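Local coordinates for protein lysyl oxidase (Pichia pastoris, PDB 1W7C) that is a copper- and topaquinone-dependent amine oxidase that probably oxidises primary amines, including the side-chain amine of lysine, to aldehydes, at residues 58-63 and 79-84; 313-318 and 384-389; 420-425 and 687-692; 449-454 and 675-680. One frame throughout, in Å; residues are numbered along the deposited sequence. Where two conformers were deposited one is given.

Interaction 1: residues 58-63 and 79-84; sequences IETLKP and PPRNAR
Glu59 and Arg84 face each other as an antiparallel hydrogen-bonded pair, their backbones joined twice: Glu59 N reaches Arg84 O at 2.8 Å with a nearly straight N-H (168°), and Arg84 N returns to Glu59 O. Leu61 N donates to Asn82 O. Beyond that point water takes over, one molecule linking Leu61 O with Pro80 O and Asn82 N, a second linking Leu61 O with Asn82 ND2. Glu59 and Arg84 also share a face of the ladder, where their side chains run side by side. Glu59 CG lies between the backbone N and the carbonyl carbon (chi1 69°), and the extended chain beyond it carries OE2 alongside Arg84. Arg84 NH1 meets Glu59 OE2 at 2.9 Å, within the guanidinium plane but from above the carboxylate. With an alanine at Glu59, Arg84 NH1 would probably lose this carboxylate, while NE keeps Glu99. At the far end Pro63 CB packs on Pro79 CB at 3.7 Å. Thr60 OG1 lies over a face of the Arg81 guanidinium, which is held by Glu28 and shares Thr22 O with Thr60. The ladder joins strands 53-61 and 82-89 of the N2 domain, with helix 26-39 packed on Ile58 and Ala83 and helix 65-73 on Pro79.

Interaction 2: residues 313-318 and 384-389; sequences WSRDTG and TDTFEY
Thr384, on strand 380-388, sits over one face of the Trp313 indole at the tip of the beta-hairpin of strands 307-314 and 318-326, a CH-pi contact with CB 3.7 Å from the centroid of the five-membered ring. Paired backbone bonds between Ser314 and Gly318 and an ST motif at Ser314 OG hold the hairpin's turn. Thr384 OG1 also lies above that face, near the rim, and is hydrogen-bonded to Ser398, while Gly318 CA covers the opposite face. At Asp385 the backbone takes part: a water donates to both Asp385 O and Trp313 O. From Thr386 the branch that reaches Arg315 is CG2, anti to the carbonyl carbon (chi1 55° for OG1) and 3.7 Å from Arg315 CB; OG1 bonds Arg395. Glu388 closes the series with a buried salt-bridge network, its OE1 also receiving Trp57 NE1, while Asp316 OD1 takes Arg315 NH1. Arg315 NE meets Glu388 OE1 at 2.9 Å, in the guanidinium plane yet 61° out of the carboxylate plane.

Interaction 3: residues 420-425 and 687-692; sequences AITQNP and RDTTQQ
Thr422 and Gln692 pair as antiparallel, non-hydrogen-bonded neighbours with CA atoms 4.1 Å apart, and the next backbone link is Gln423 N to Gln691 O at 2.9 Å. On the face that Thr422 and Gln692 share, Thr422 OG1 takes the edge of the Arg687 guanidinium: Arg687 NH2 donates at 2.9 Å, close to the guanidinium plane, and NH1 adds a weak bond. Bends at chi2 and chi3 fold the arginine back to bring its tip to the threonine, and NH1 has a further partner in Ile266 O of the second subunit. The methyl Thr422 CG2 meets Thr689 CG2 at 3.7 Å. The loop 687-692 is shaped by an ST turn at Thr689 and an inverse gamma turn centred on Gln691, before strand 692-697, which lies beside strand 418-433. Gln692 NE2 is gripped twice, by Thr689 O at 2.8 Å and by Arg687 O from above its carbonyl plane. A leucine in place of Gln692 would probably leave the carbonyls of Arg687 and Thr689 without this donor and the loop less firmly held. Gln423 OE1 and Gln691 OE1, both acceptors, are close but not bonded; Gln691 OE1 is bonded to Ser282 of the second subunit and NE2 to Asn711.

Interaction 4: residues 449-454 and 675-680; sequences DGTLEV and LTPFNY
Thr451 lies alongside Thr676, both side chains pointing the same way, with the two OG1 atoms 2.7 Å apart at hydrogen-bonding distance. Thr451 OG1 is placed anti to its own carbonyl carbon (chi1 -67°), and from there it also donates to Asp449 OD1, using the syn lone pair of that carboxylate. Pro677 fits against the same hydroxyl, its CD 3.4 Å from Thr451 OG1, and covers the Asp449-Gly450 turn. Beyond the turn the strands pair regularly: Leu452 and Leu675 exchange two backbone bonds, Leu675 N to Leu452 O at 2.8 Å and almost straight (172°), and their side chains lie on the same face of the sheet. Asp449 OD1 has a further partner in Asn659 of the second subunit, which ties the turn to the dimer interface. In the enzyme domain the contact joins strand 452-458 to strand 670-678; strand 569-576 pairs along the other edge of strand 670-678, strand 440-446 flanks strand 452-458, and strand 329-344 packs on Leu452.

Overall arrangement
All four contacts are largely buried, yet their surroundings set their chemistry. Interactions 1 and 2, with centres 13 Å apart, touch across the seam between the N2 and enzyme domains: Ile58 packs on Phe387, and Glu59 on Ser314. Each of these two carries an arginine-glutamate salt bridge, in interaction 1 beside a regular strand ladder and in interaction 2 further along from a threonine-on-indole contact. Interactions 3 and 4 lie about 17 Å apart between centres, and both also meet the second subunit. There threonine hydroxyls add to the backbone bonds. Interaction 2 lies closest to the chain's centre and interaction 3 farthest from it, where a loop meets the strand through a single bridge.

Interaction 1: residues 58-63 and 79-84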
loop_
_atom_site.group_PDB
_atom_site.type_symbol
_atom_site.label_atom_id
_atom_site.label_comp_id
_atom_site.label_asym_id
_atom_site.label_seq_id
_atom_site.Cartn_x
_atom_site.Cartn_y
_atom_site.Cartn_z
ATOM N N ILE A 58 -11.203 5.798 -35.921
ATOM C CA ILE A 58 -11.453 4.492 -36.513
ATOM C C ILE A 58 -10.717 3.459 -35.668
ATOM O O ILE A 58 -9.493 3.497 -35.597
ATOM C CB ILE A 58 -10.926 4.388 -37.965
ATOM C CG1 ILE A 58 -11.563 5.439 -38.869
ATOM C CG2 ILE A 58 -11.192 2.982 -38.481
ATOM C CD1 ILE A 58 -10.965 5.498 -40.274
ATOM N N GLU A 59 -11.481 2.604 -34.989
ATOM C CA GLU A 59 -10.887 1.630 -34.084
ATOM C C GLU A 59 -11.661 0.321 -34.052
ATOM O O GLU A 59 -12.774 0.226 -34.556
ATOM C CB GLU A 59 -10.765 2.190 -32.668
ATOM C CG GLU A 59 -12.098 2.390 -31.987
ATOM C CD GLU A 59 -12.011 2.561 -30.477
ATOM O OE1 GLU A 59 -10.907 2.460 -29.901
ATOM O OE2 GLU A 59 -13.094 2.778 -29.891
ATOM N N THR A 60 -11.059 -0.692 -33.422
ATOM C CA THR A 60 -11.742 -1.970 -33.258
ATOM C C THR A 60 -12.997 -1.832 -32.415
ATOM O O THR A 60 -12.948 -1.253 -31.331
ATOM C CB THR A 60 -10.811 -2.952 -32.603
ATOM O OG1 THR A 60 -9.686 -3.155 -33.469
ATOM C CG2 THR A 60 -11.482 -4.314 -32.405
ATOM N N LEU A 61 -14.114 -2.355 -32.918
ATOM C CA LEU A 61 -15.301 -2.573 -32.109
ATOM C C LEU A 61 -15.164 -3.986 -31.559
ATOM O O LEU A 61 -15.297 -4.961 -32.312
ATOM C CB LEU A 61 -16.566 -2.425 -32.959
ATOM C CG LEU A 61 -17.868 -2.642 -32.214
ATOM C CD1 LEU A 61 -18.091 -1.593 -31.142
ATOM C CD2 LEU A 61 -19.024 -2.624 -33.214
ATOM N N LYS A 62 -14.855 -4.101 -30.278
ATOM C CA LYS A 62 -14.463 -5.399 -29.709
ATOM C C LYS A 62 -15.648 -6.381 -29.743
ATOM O O LYS A 62 -16.813 -5.989 -29.698
ATOM C CB LYS A 62 -13.947 -5.241 -28.290
ATOM C CG LYS A 62 -12.561 -4.579 -28.241
ATOM C CD LYS A 62 -12.066 -4.474 -26.847
ATOM C CE LYS A 62 -10.759 -3.737 -26.775
ATOM N NZ LYS A 62 -10.933 -2.267 -27.024
ATOM N N PRO A 63 -15.354 -7.673 -29.834
ATOM C CA PRO A 63 -16.424 -8.665 -29.836
ATOM C C PRO A 63 -17.279 -8.652 -28.572
ATOM O O PRO A 63 -16.839 -8.234 -27.531
ATOM C CB PRO A 63 -15.669 -9.985 -29.986
ATOM C CG PRO A 63 -14.413 -9.632 -30.709
ATOM C CD PRO A 63 -14.033 -8.291 -30.048
ATOM N N PRO A 79 -15.252 -14.219 -33.948
ATOM C CA PRO A 79 -16.261 -13.173 -34.010
ATOM C C PRO A 79 -16.028 -12.253 -35.200
ATOM O O PRO A 79 -14.865 -12.136 -35.649
ATOM C CB PRO A 79 -16.066 -12.424 -32.696
ATOM C CG PRO A 79 -15.441 -13.437 -31.816
ATOM C CD PRO A 79 -14.517 -14.212 -32.664
ATOM N N PRO A 80 -17.081 -11.593 -35.697
ATOM C CA PRO A 80 -16.886 -10.619 -36.777
ATOM C C PRO A 80 -15.874 -9.543 -36.378
ATOM O O PRO A 80 -15.821 -9.094 -35.221
ATOM C CB PRO A 80 -18.279 -10.021 -36.965
ATOM C CG PRO A 80 -19.197 -11.077 -36.494
ATOM C CD PRO A 80 -18.496 -11.724 -35.326
ATOM N N ARG A 81 -15.106 -9.115 -37.364
ATOM C CA ARG A 81 -14.110 -8.074 -37.244
ATOM C C ARG A 81 -14.782 -6.799 -37.739
ATOM O O ARG A 81 -15.116 -6.679 -38.921
ATOM C CB ARG A 81 -12.894 -8.414 -38.117
ATOM C CG ARG A 81 -11.759 -7.486 -37.954
ATOM C CD ARG A 81 -11.171 -7.461 -36.580
ATOM N NE ARG A 81 -9.885 -6.782 -36.608
ATOM C CZ ARG A 81 -9.172 -6.453 -35.525
ATOM N NH1 ARG A 81 -9.572 -6.797 -34.303
ATOM N NH2 ARG A 81 -8.018 -5.829 -35.664
ATOM N N ASN A 82 -15.031 -5.878 -36.817
ATOM C CA ASN A 82 -15.758 -4.651 -37.090
ATOM C C ASN A 82 -14.954 -3.467 -36.577
ATOM O O ASN A 82 -14.200 -3.588 -35.593
ATOM C CB ASN A 82 -17.086 -4.661 -36.342
ATOM C CG ASN A 82 -18.070 -5.674 -36.885
ATOM O OD1 ASN A 82 -18.294 -5.763 -38.087
ATOM N ND2 ASN A 82 -18.693 -6.430 -35.985
ATOM N N ALA A 83 -15.172 -2.319 -37.211
ATOM C CA ALA A 83 -14.674 -1.041 -36.733
ATOM C C ALA A 83 -15.796 -0.168 -36.175
ATOM O O ALA A 83 -16.873 -0.103 -36.726
ATOM C CB ALA A 83 -13.978 -0.307 -37.876
ATOM N N ARG A 84 -15.469 0.532 -35.105
ATOM C CA ARG A 84 -16.207 1.718 -34.643
ATOM C C ARG A 84 -15.511 2.915 -35.281
ATOM O O ARG A 84 -14.282 3.047 -35.210
ATOM C CB ARG A 84 -16.100 1.842 -33.133
ATOM C CG ARG A 84 -16.577 3.187 -32.575
ATOM C CD ARG A 84 -16.328 3.342 -31.112
ATOM N NE ARG A 84 -16.704 4.647 -30.612
ATOM C CZ ARG A 84 -15.896 5.501 -30.008
ATOM N NH1 ARG A 84 -14.590 5.233 -29.861
ATOM N NH2 ARG A 84 -16.409 6.674 -29.572
HETATM O O HOH W 1 -14.299 -6.931 -34.061
HETATM O O HOH W 2 -17.785 -6.182 -33.146
#

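Interaction 2: residues 313-318 and 384-389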
loop_
_atom_site.group_PDB
_atom_site.type_symbol
_atom_site.label_atom_id
_atom_site.label_comp_id
_atom_site.label_asym_id
_atom_site.label_seq_id
_atom_site.Cartn_x
_atom_site.Cartn_y
_atom_site.Cartn_z
ATOM N N TRP A 313 -4.935 -2.275 -26.958
ATOM C CA TRP A 313 -4.658 -0.847 -26.789
ATOM C C TRP A 313 -5.703 -0.005 -27.487
ATOM O O TRP A 313 -6.041 -0.260 -28.657
ATOM C CB TRP A 313 -3.279 -0.540 -27.401
ATOM C CG TRP A 313 -2.807 0.835 -27.060
ATOM C CD1 TRP A 313 -3.040 1.996 -27.767
ATOM C CD2 TRP A 313 -2.001 1.201 -25.942
ATOM N NE1 TRP A 313 -2.433 3.056 -27.135
ATOM C CE2 TRP A 313 -1.794 2.593 -26.010
ATOM C CE3 TRP A 313 -1.412 0.484 -24.883
ATOM C CZ2 TRP A 313 -1.023 3.275 -25.080
ATOM C CZ3 TRP A 313 -0.624 1.172 -23.964
ATOM C CH2 TRP A 313 -0.454 2.549 -24.060
ATOM N N SER A 314 -6.188 1.022 -26.794
ATOM C CA SER A 314 -7.091 2.006 -27.384
ATOM C C SER A 314 -6.602 3.417 -27.171
ATOM O O SER A 314 -5.893 3.712 -26.205
ATOM C CB SER A 314 -8.494 1.878 -26.808
ATOM O OG SER A 314 -8.569 2.379 -25.471
ATOM N N ARG A 315 -7.001 4.288 -28.094
ATOM C CA ARG A 315 -6.736 5.706 -27.967
ATOM C C ARG A 315 -7.358 6.283 -26.691
ATOM O O ARG A 315 -6.723 7.072 -25.975
ATOM C CB ARG A 315 -7.267 6.408 -29.220
ATOM C CG ARG A 315 -7.267 7.901 -29.160
ATOM C CD ARG A 315 -8.695 8.478 -28.891
ATOM N NE ARG A 315 -8.663 9.923 -28.734
ATOM C CZ ARG A 315 -9.280 10.599 -27.816
ATOM N NH1 ARG A 315 -10.079 10.003 -26.937
ATOM N NH2 ARG A 315 -9.139 11.907 -27.781
ATOM N N ASP A 316 -8.577 5.871 -26.372
ATOM C CA ASP A 316 -9.255 6.448 -25.218
ATOM C C ASP A 316 -8.543 6.119 -23.899
ATOM O O ASP A 316 -8.354 7.011 -23.069
ATOM C CB ASP A 316 -10.684 5.935 -25.085
ATOM C CG ASP A 316 -11.647 6.465 -26.139
ATOM O OD1 ASP A 316 -11.297 7.385 -26.933
ATOM O OD2 ASP A 316 -12.788 5.941 -26.232
ATOM N N THR A 317 -8.179 4.856 -23.715
ATOM C CA THR A 317 -7.867 4.400 -22.356
ATOM C C THR A 317 -6.455 3.810 -22.232
ATOM O O THR A 317 -6.035 3.533 -21.099
ATOM C CB THR A 317 -8.839 3.358 -21.848
ATOM O OG1 THR A 317 -8.797 2.199 -22.700
ATOM C CG2 THR A 317 -10.298 3.851 -21.830
ATOM N N GLY A 318 -5.725 3.540 -23.311
ATOM C CA GLY A 318 -4.474 2.834 -23.192
ATOM C C GLY A 318 -4.673 1.329 -23.184
ATOM O O GLY A 318 -5.424 0.803 -23.976
ATOM N N THR A 384 2.269 -0.169 -30.015
ATOM C CA THR A 384 0.835 -0.119 -30.220
ATOM C C THR A 384 0.505 0.982 -31.223
ATOM O O THR A 384 1.384 1.701 -31.645
ATOM C CB THR A 384 0.082 0.138 -28.902
ATOM O OG1 THR A 384 0.494 1.405 -28.366
ATOM C CG2 THR A 384 0.417 -0.938 -27.877
ATOM N N ASP A 385 -0.773 1.140 -31.541
ATOM C CA ASP A 385 -1.157 2.137 -32.536
ATOM C C ASP A 385 -2.520 2.691 -32.270
ATOM O O ASP A 385 -3.317 2.106 -31.507
ATOM C CB ASP A 385 -1.062 1.536 -33.952
ATOM C CG ASP A 385 -1.707 0.194 -34.038
ATOM O OD1 ASP A 385 -2.957 0.102 -33.867
ATOM O OD2 ASP A 385 -1.017 -0.829 -34.264
ATOM N N THR A 386 -2.760 3.877 -32.831
ATOM C CA THR A 386 -4.057 4.526 -32.806
ATOM C C THR A 386 -4.264 5.187 -34.172
ATOM O O THR A 386 -3.338 5.312 -34.975
ATOM C CB THR A 386 -4.137 5.622 -31.719
ATOM O OG1 THR A 386 -3.061 6.545 -31.926
ATOM C CG2 THR A 386 -3.987 5.041 -30.305
ATOM N N PHE A 387 -5.469 5.679 -34.383
ATOM C CA PHE A 387 -5.814 6.493 -35.554
ATOM C C PHE A 387 -6.581 7.724 -35.120
ATOM O O PHE A 387 -7.577 7.615 -34.402
ATOM C CB PHE A 387 -6.657 5.692 -36.571
ATOM C CG PHE A 387 -7.103 6.521 -37.746
ATOM C CD1 PHE A 387 -8.306 7.188 -37.732
ATOM C CD2 PHE A 387 -6.255 6.691 -38.827
ATOM C CE1 PHE A 387 -8.682 7.978 -38.812
ATOM C CE2 PHE A 387 -6.621 7.462 -39.902
ATOM C CZ PHE A 387 -7.830 8.114 -39.889
ATOM N N GLU A 388 -6.129 8.896 -35.523
ATOM C CA GLU A 388 -6.916 10.125 -35.273
ATOM C C GLU A 388 -6.726 11.089 -36.425
ATOM O O GLU A 388 -5.614 11.307 -36.870
ATOM C CB GLU A 388 -6.512 10.831 -33.985
ATOM C CG GLU A 388 -6.535 9.954 -32.758
ATOM C CD GLU A 388 -6.402 10.754 -31.486
ATOM O OE1 GLU A 388 -7.453 11.293 -30.989
ATOM O OE2 GLU A 388 -5.258 10.814 -30.960
ATOM N N TYR A 389 -7.821 11.682 -36.890
ATOM C CA TYR A 389 -7.768 12.828 -37.808
ATOM C C TYR A 389 -6.807 12.571 -38.954
ATOM O O TYR A 389 -5.806 13.300 -39.148
ATOM C CB TYR A 389 -7.302 14.081 -37.089
ATOM C CG TYR A 389 -8.076 14.503 -35.879
ATOM C CD1 TYR A 389 -9.317 15.128 -35.994
ATOM C CD2 TYR A 389 -7.535 14.355 -34.614
ATOM C CE1 TYR A 389 -10.002 15.555 -34.870
ATOM C CE2 TYR A 389 -8.204 14.770 -33.494
ATOM C CZ TYR A 389 -9.434 15.365 -33.617
ATOM O OH TYR A 389 -10.077 15.784 -32.487
HETATM O O HOH W 3 -5.952 1.486 -30.835
HETATM O O HOH W 4 -7.269 13.366 -29.427
#

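Interaction 3: residues 420-425 and 687-692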
loop_
_atom_site.group_PDB
_atom_site.type_symbol
_atom_site.label_atom_id
_atom_site.label_comp_id
_atom_site.label_asym_id
_atom_site.label_seq_id
_atom_site.Cartn_x
_atom_site.Cartn_y
_atom_site.Cartn_z
ATOM N N ALA A 420 12.305 -22.231 5.815
ATOM C CA ALA A 420 11.764 -22.368 4.472
ATOM C C ALA A 420 11.358 -20.973 4.013
ATOM O O ALA A 420 10.601 -20.307 4.679
ATOM C CB ALA A 420 10.564 -23.299 4.504
ATOM N N ILE A 421 11.943 -20.480 2.934
ATOM C CA ILE A 421 11.655 -19.136 2.425
ATOM C C ILE A 421 11.403 -19.213 0.917
ATOM O O ILE A 421 12.176 -19.845 0.207
ATOM C CB ILE A 421 12.851 -18.121 2.700
ATOM C CG1 ILE A 421 13.378 -18.215 4.132
ATOM C CG2 ILE A 421 12.424 -16.697 2.347
ATOM C CD1 ILE A 421 14.667 -17.577 4.310
ATOM N N THR A 422 10.363 -18.531 0.461
ATOM C CA THR A 422 10.035 -18.436 -0.947
ATOM C C THR A 422 10.238 -17.011 -1.406
ATOM O O THR A 422 9.759 -16.086 -0.775
ATOM C CB THR A 422 8.573 -18.839 -1.168
ATOM O OG1 THR A 422 8.422 -20.226 -0.828
ATOM C CG2 THR A 422 8.207 -18.697 -2.650
ATOM N N GLN A 423 10.981 -16.841 -2.480
ATOM C CA GLN A 423 11.192 -15.538 -3.114
ATOM C C GLN A 423 9.900 -15.023 -3.741
ATOM O O GLN A 423 8.931 -15.751 -3.920
ATOM C CB GLN A 423 12.316 -15.597 -4.164
ATOM C CG GLN A 423 13.625 -16.059 -3.638
ATOM C CD GLN A 423 14.646 -16.097 -4.732
ATOM O OE1 GLN A 423 14.762 -17.095 -5.414
ATOM N NE2 GLN A 423 15.363 -15.010 -4.931
ATOM N N ASN A 424 9.922 -13.752 -4.098
ATOM C CA ASN A 424 8.731 -13.048 -4.592
ATOM C C ASN A 424 9.010 -12.301 -5.907
ATOM O O ASN A 424 8.928 -11.097 -5.969
ATOM C CB ASN A 424 8.279 -12.062 -3.507
ATOM C CG ASN A 424 6.872 -11.555 -3.653
ATOM O OD1 ASN A 424 6.070 -12.013 -4.473
ATOM N ND2 ASN A 424 6.530 -10.600 -2.771
ATOM N N PRO A 425 9.289 -13.045 -6.965
ATOM C CA PRO A 425 9.321 -12.456 -8.310
ATOM C C PRO A 425 7.911 -12.181 -8.785
ATOM O O PRO A 425 6.997 -12.943 -8.508
ATOM C CB PRO A 425 9.938 -13.557 -9.153
ATOM C CG PRO A 425 9.434 -14.812 -8.477
ATOM C CD PRO A 425 9.535 -14.500 -7.007
ATOM N N ARG A 687 3.500 -22.917 -3.968
ATOM C CA ARG A 687 4.419 -23.897 -3.385
ATOM C C ARG A 687 5.248 -24.684 -4.401
ATOM O O ARG A 687 6.303 -25.242 -4.061
ATOM C CB ARG A 687 3.657 -24.902 -2.511
ATOM C CG ARG A 687 2.844 -24.351 -1.323
ATOM C CD ARG A 687 3.650 -23.655 -0.207
ATOM N NE ARG A 687 4.153 -22.388 -0.699
ATOM C CZ ARG A 687 5.425 -22.055 -0.843
ATOM N NH1 ARG A 687 6.395 -22.821 -0.353
ATOM N NH2 ARG A 687 5.706 -20.901 -1.407
ATOM N N ASP A 688 4.796 -24.711 -5.655
ATOM C CA ASP A 688 5.522 -25.385 -6.712
ATOM C C ASP A 688 6.677 -24.597 -7.368
ATOM O O ASP A 688 7.444 -25.135 -8.178
ATOM C CB ASP A 688 4.541 -25.867 -7.793
ATOM C CG ASP A 688 3.787 -24.756 -8.446
ATOM O OD1 ASP A 688 3.314 -23.873 -7.717
ATOM O OD2 ASP A 688 3.614 -24.711 -9.675
ATOM N N THR A 689 6.853 -23.329 -7.001
ATOM C CA THR A 689 7.967 -22.591 -7.562
ATOM C C THR A 689 9.304 -23.193 -7.141
ATOM O O THR A 689 9.445 -23.737 -6.040
ATOM C CB THR A 689 7.917 -21.081 -7.221
ATOM O OG1 THR A 689 8.955 -20.417 -7.941
ATOM C CG2 THR A 689 8.149 -20.755 -5.749
ATOM N N THR A 690 10.308 -23.091 -7.994
ATOM C CA THR A 690 11.654 -23.436 -7.611
ATOM C C THR A 690 12.368 -22.277 -6.916
ATOM O O THR A 690 13.476 -22.491 -6.416
ATOM C CB THR A 690 12.484 -23.811 -8.803
ATOM O OG1 THR A 690 12.628 -22.671 -9.659
ATOM C CG2 THR A 690 11.867 -24.956 -9.642
ATOM N N GLN A 691 11.765 -21.080 -6.893
ATOM C CA GLN A 691 12.449 -19.910 -6.348
ATOM C C GLN A 691 12.223 -19.867 -4.832
ATOM O O GLN A 691 11.537 -18.990 -4.295
ATOM C CB GLN A 691 11.945 -18.628 -7.036
ATOM C CG GLN A 691 12.141 -18.661 -8.547
ATOM C CD GLN A 691 13.590 -18.856 -8.952
ATOM O OE1 GLN A 691 14.447 -18.018 -8.672
ATOM N NE2 GLN A 691 13.877 -19.992 -9.595
ATOM N N GLN A 692 12.798 -20.867 -4.164
ATOM C CA GLN A 692 12.671 -21.009 -2.718
ATOM C C GLN A 692 13.881 -21.756 -2.180
ATOM O O GLN A 692 14.662 -22.317 -2.974
ATOM C CB GLN A 692 11.332 -21.672 -2.350
ATOM C CG GLN A 692 11.055 -23.015 -2.949
ATOM C CD GLN A 692 9.744 -23.589 -2.419
ATOM O OE1 GLN A 692 9.657 -23.947 -1.256
ATOM N NE2 GLN A 692 8.749 -23.733 -3.295
#

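Interaction 4: residues 449-454 and 675-680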
loop_
_atom_site.group_PDB
_atom_site.type_symbol
_atom_site.label_atom_id
_atom_site.label_comp_id
_atom_site.label_asym_id
_atom_site.label_seq_id
_atom_site.Cartn_x
_atom_site.Cartn_y
_atom_site.Cartn_z
ATOM N N ASP A 449 1.144 -16.857 -6.525
ATOM C CA ASP A 449 0.037 -17.592 -5.953
ATOM C C ASP A 449 -1.271 -17.438 -6.738
ATOM O O ASP A 449 -2.252 -18.108 -6.396
ATOM C CB ASP A 449 -0.243 -17.121 -4.532
ATOM C CG ASP A 449 -0.744 -15.700 -4.488
ATOM O OD1 ASP A 449 -1.828 -15.440 -3.890
ATOM O OD2 ASP A 449 -0.090 -14.817 -5.106
ATOM N N GLY A 450 -1.322 -16.502 -7.697
ATOM C CA GLY A 450 -2.554 -16.163 -8.378
ATOM C C GLY A 450 -3.162 -14.807 -7.986
ATOM O O GLY A 450 -4.271 -14.471 -8.411
ATOM N N THR A 451 -2.416 -14.004 -7.204
ATOM C CA THR A 451 -2.870 -12.640 -6.869
ATOM C C THR A 451 -2.431 -11.682 -7.944
ATOM O O THR A 451 -1.338 -11.828 -8.460
ATOM C CB THR A 451 -2.279 -12.222 -5.519
ATOM O OG1 THR A 451 -2.844 -13.047 -4.483
ATOM C CG2 THR A 451 -2.542 -10.765 -5.128
ATOM N N LEU A 452 -3.232 -10.680 -8.245
ATOM C CA LEU A 452 -2.892 -9.584 -9.135
ATOM C C LEU A 452 -3.149 -8.263 -8.393
ATOM O O LEU A 452 -4.163 -8.119 -7.737
ATOM C CB LEU A 452 -3.808 -9.644 -10.386
ATOM C CG LEU A 452 -3.901 -8.444 -11.343
ATOM C CD1 LEU A 452 -2.526 -8.086 -11.892
ATOM C CD2 LEU A 452 -4.890 -8.792 -12.486
ATOM N N GLU A 453 -2.238 -7.309 -8.552
ATOM C CA GLU A 453 -2.393 -5.984 -7.974
ATOM C C GLU A 453 -2.434 -4.969 -9.121
ATOM O O GLU A 453 -1.537 -4.978 -9.984
ATOM C CB GLU A 453 -1.210 -5.668 -7.057
ATOM C CG GLU A 453 -1.277 -4.287 -6.422
ATOM C CD GLU A 453 0.049 -3.883 -5.793
ATOM O OE1 GLU A 453 0.097 -3.856 -4.553
ATOM O OE2 GLU A 453 1.058 -3.633 -6.530
ATOM N N VAL A 454 -3.443 -4.099 -9.043
ATOM C CA VAL A 454 -3.681 -3.020 -9.978
ATOM C C VAL A 454 -3.349 -1.727 -9.241
ATOM O O VAL A 454 -3.895 -1.487 -8.163
ATOM C CB VAL A 454 -5.127 -3.027 -10.435
ATOM C CG1 VAL A 454 -5.424 -1.826 -11.327
ATOM C CG2 VAL A 454 -5.483 -4.293 -11.128
ATOM N N LEU A 675 -6.607 -8.439 -6.311
ATOM C CA LEU A 675 -7.518 -9.543 -6.546
ATOM C C LEU A 675 -6.744 -10.775 -6.097
ATOM O O LEU A 675 -5.757 -11.159 -6.711
ATOM C CB LEU A 675 -7.850 -9.652 -8.041
ATOM C CG LEU A 675 -8.428 -8.369 -8.660
ATOM C CD1 LEU A 675 -8.700 -8.616 -10.128
ATOM C CD2 LEU A 675 -9.671 -7.861 -7.943
ATOM N N THR A 676 -7.233 -11.381 -5.016
ATOM C CA THR A 676 -6.487 -12.468 -4.381
ATOM C C THR A 676 -7.343 -13.713 -4.194
ATOM O O THR A 676 -8.513 -13.621 -3.840
ATOM C CB THR A 676 -5.785 -11.992 -3.085
ATOM O OG1 THR A 676 -4.827 -12.983 -2.640
ATOM C CG2 THR A 676 -6.733 -11.781 -1.955
ATOM N N PRO A 677 -6.795 -14.903 -4.474
ATOM C CA PRO A 677 -7.592 -16.112 -4.293
ATOM C C PRO A 677 -8.097 -16.274 -2.868
ATOM O O PRO A 677 -7.353 -15.996 -1.917
ATOM C CB PRO A 677 -6.604 -17.226 -4.611
ATOM C CG PRO A 677 -5.597 -16.624 -5.433
ATOM C CD PRO A 677 -5.453 -15.204 -4.994
ATOM N N PHE A 678 -9.341 -16.737 -2.723
ATOM C CA PHE A 678 -9.979 -16.951 -1.439
ATOM C C PHE A 678 -10.812 -18.210 -1.535
ATOM O O PHE A 678 -11.871 -18.218 -2.130
ATOM C CB PHE A 678 -10.822 -15.728 -1.126
ATOM C CG PHE A 678 -11.396 -15.684 0.260
ATOM C CD1 PHE A 678 -10.809 -14.882 1.219
ATOM C CD2 PHE A 678 -12.515 -16.434 0.625
ATOM C CE1 PHE A 678 -11.304 -14.831 2.493
ATOM C CE2 PHE A 678 -13.031 -16.358 1.935
ATOM C CZ PHE A 678 -12.411 -15.550 2.849
ATOM N N ASN A 679 -10.262 -19.301 -1.016
ATOM C CA ASN A 679 -10.873 -20.620 -1.199
ATOM C C ASN A 679 -10.991 -21.051 -2.659
ATOM O O ASN A 679 -11.763 -21.923 -3.001
ATOM C CB ASN A 679 -12.227 -20.687 -0.462
ATOM C CG ASN A 679 -12.065 -20.538 1.012
ATOM O OD1 ASN A 679 -11.056 -20.939 1.596
ATOM N ND2 ASN A 679 -13.086 -19.988 1.644
ATOM N N TYR A 680 -10.189 -20.431 -3.518
ATOM C CA TYR A 680 -10.224 -20.684 -4.947
ATOM C C TYR A 680 -9.553 -22.034 -5.252
ATOM O O TYR A 680 -9.919 -22.715 -6.209
ATOM C CB TYR A 680 -9.513 -19.544 -5.687
ATOM C CG TYR A 680 -9.535 -19.691 -7.183
ATOM C CD1 TYR A 680 -10.686 -19.436 -7.898
ATOM C CD2 TYR A 680 -8.385 -20.078 -7.887
ATOM C CE1 TYR A 680 -10.723 -19.579 -9.254
ATOM C CE2 TYR A 680 -8.415 -20.213 -9.226
ATOM C CZ TYR A 680 -9.566 -19.968 -9.918
ATOM O OH TYR A 680 -9.543 -20.148 -11.272
#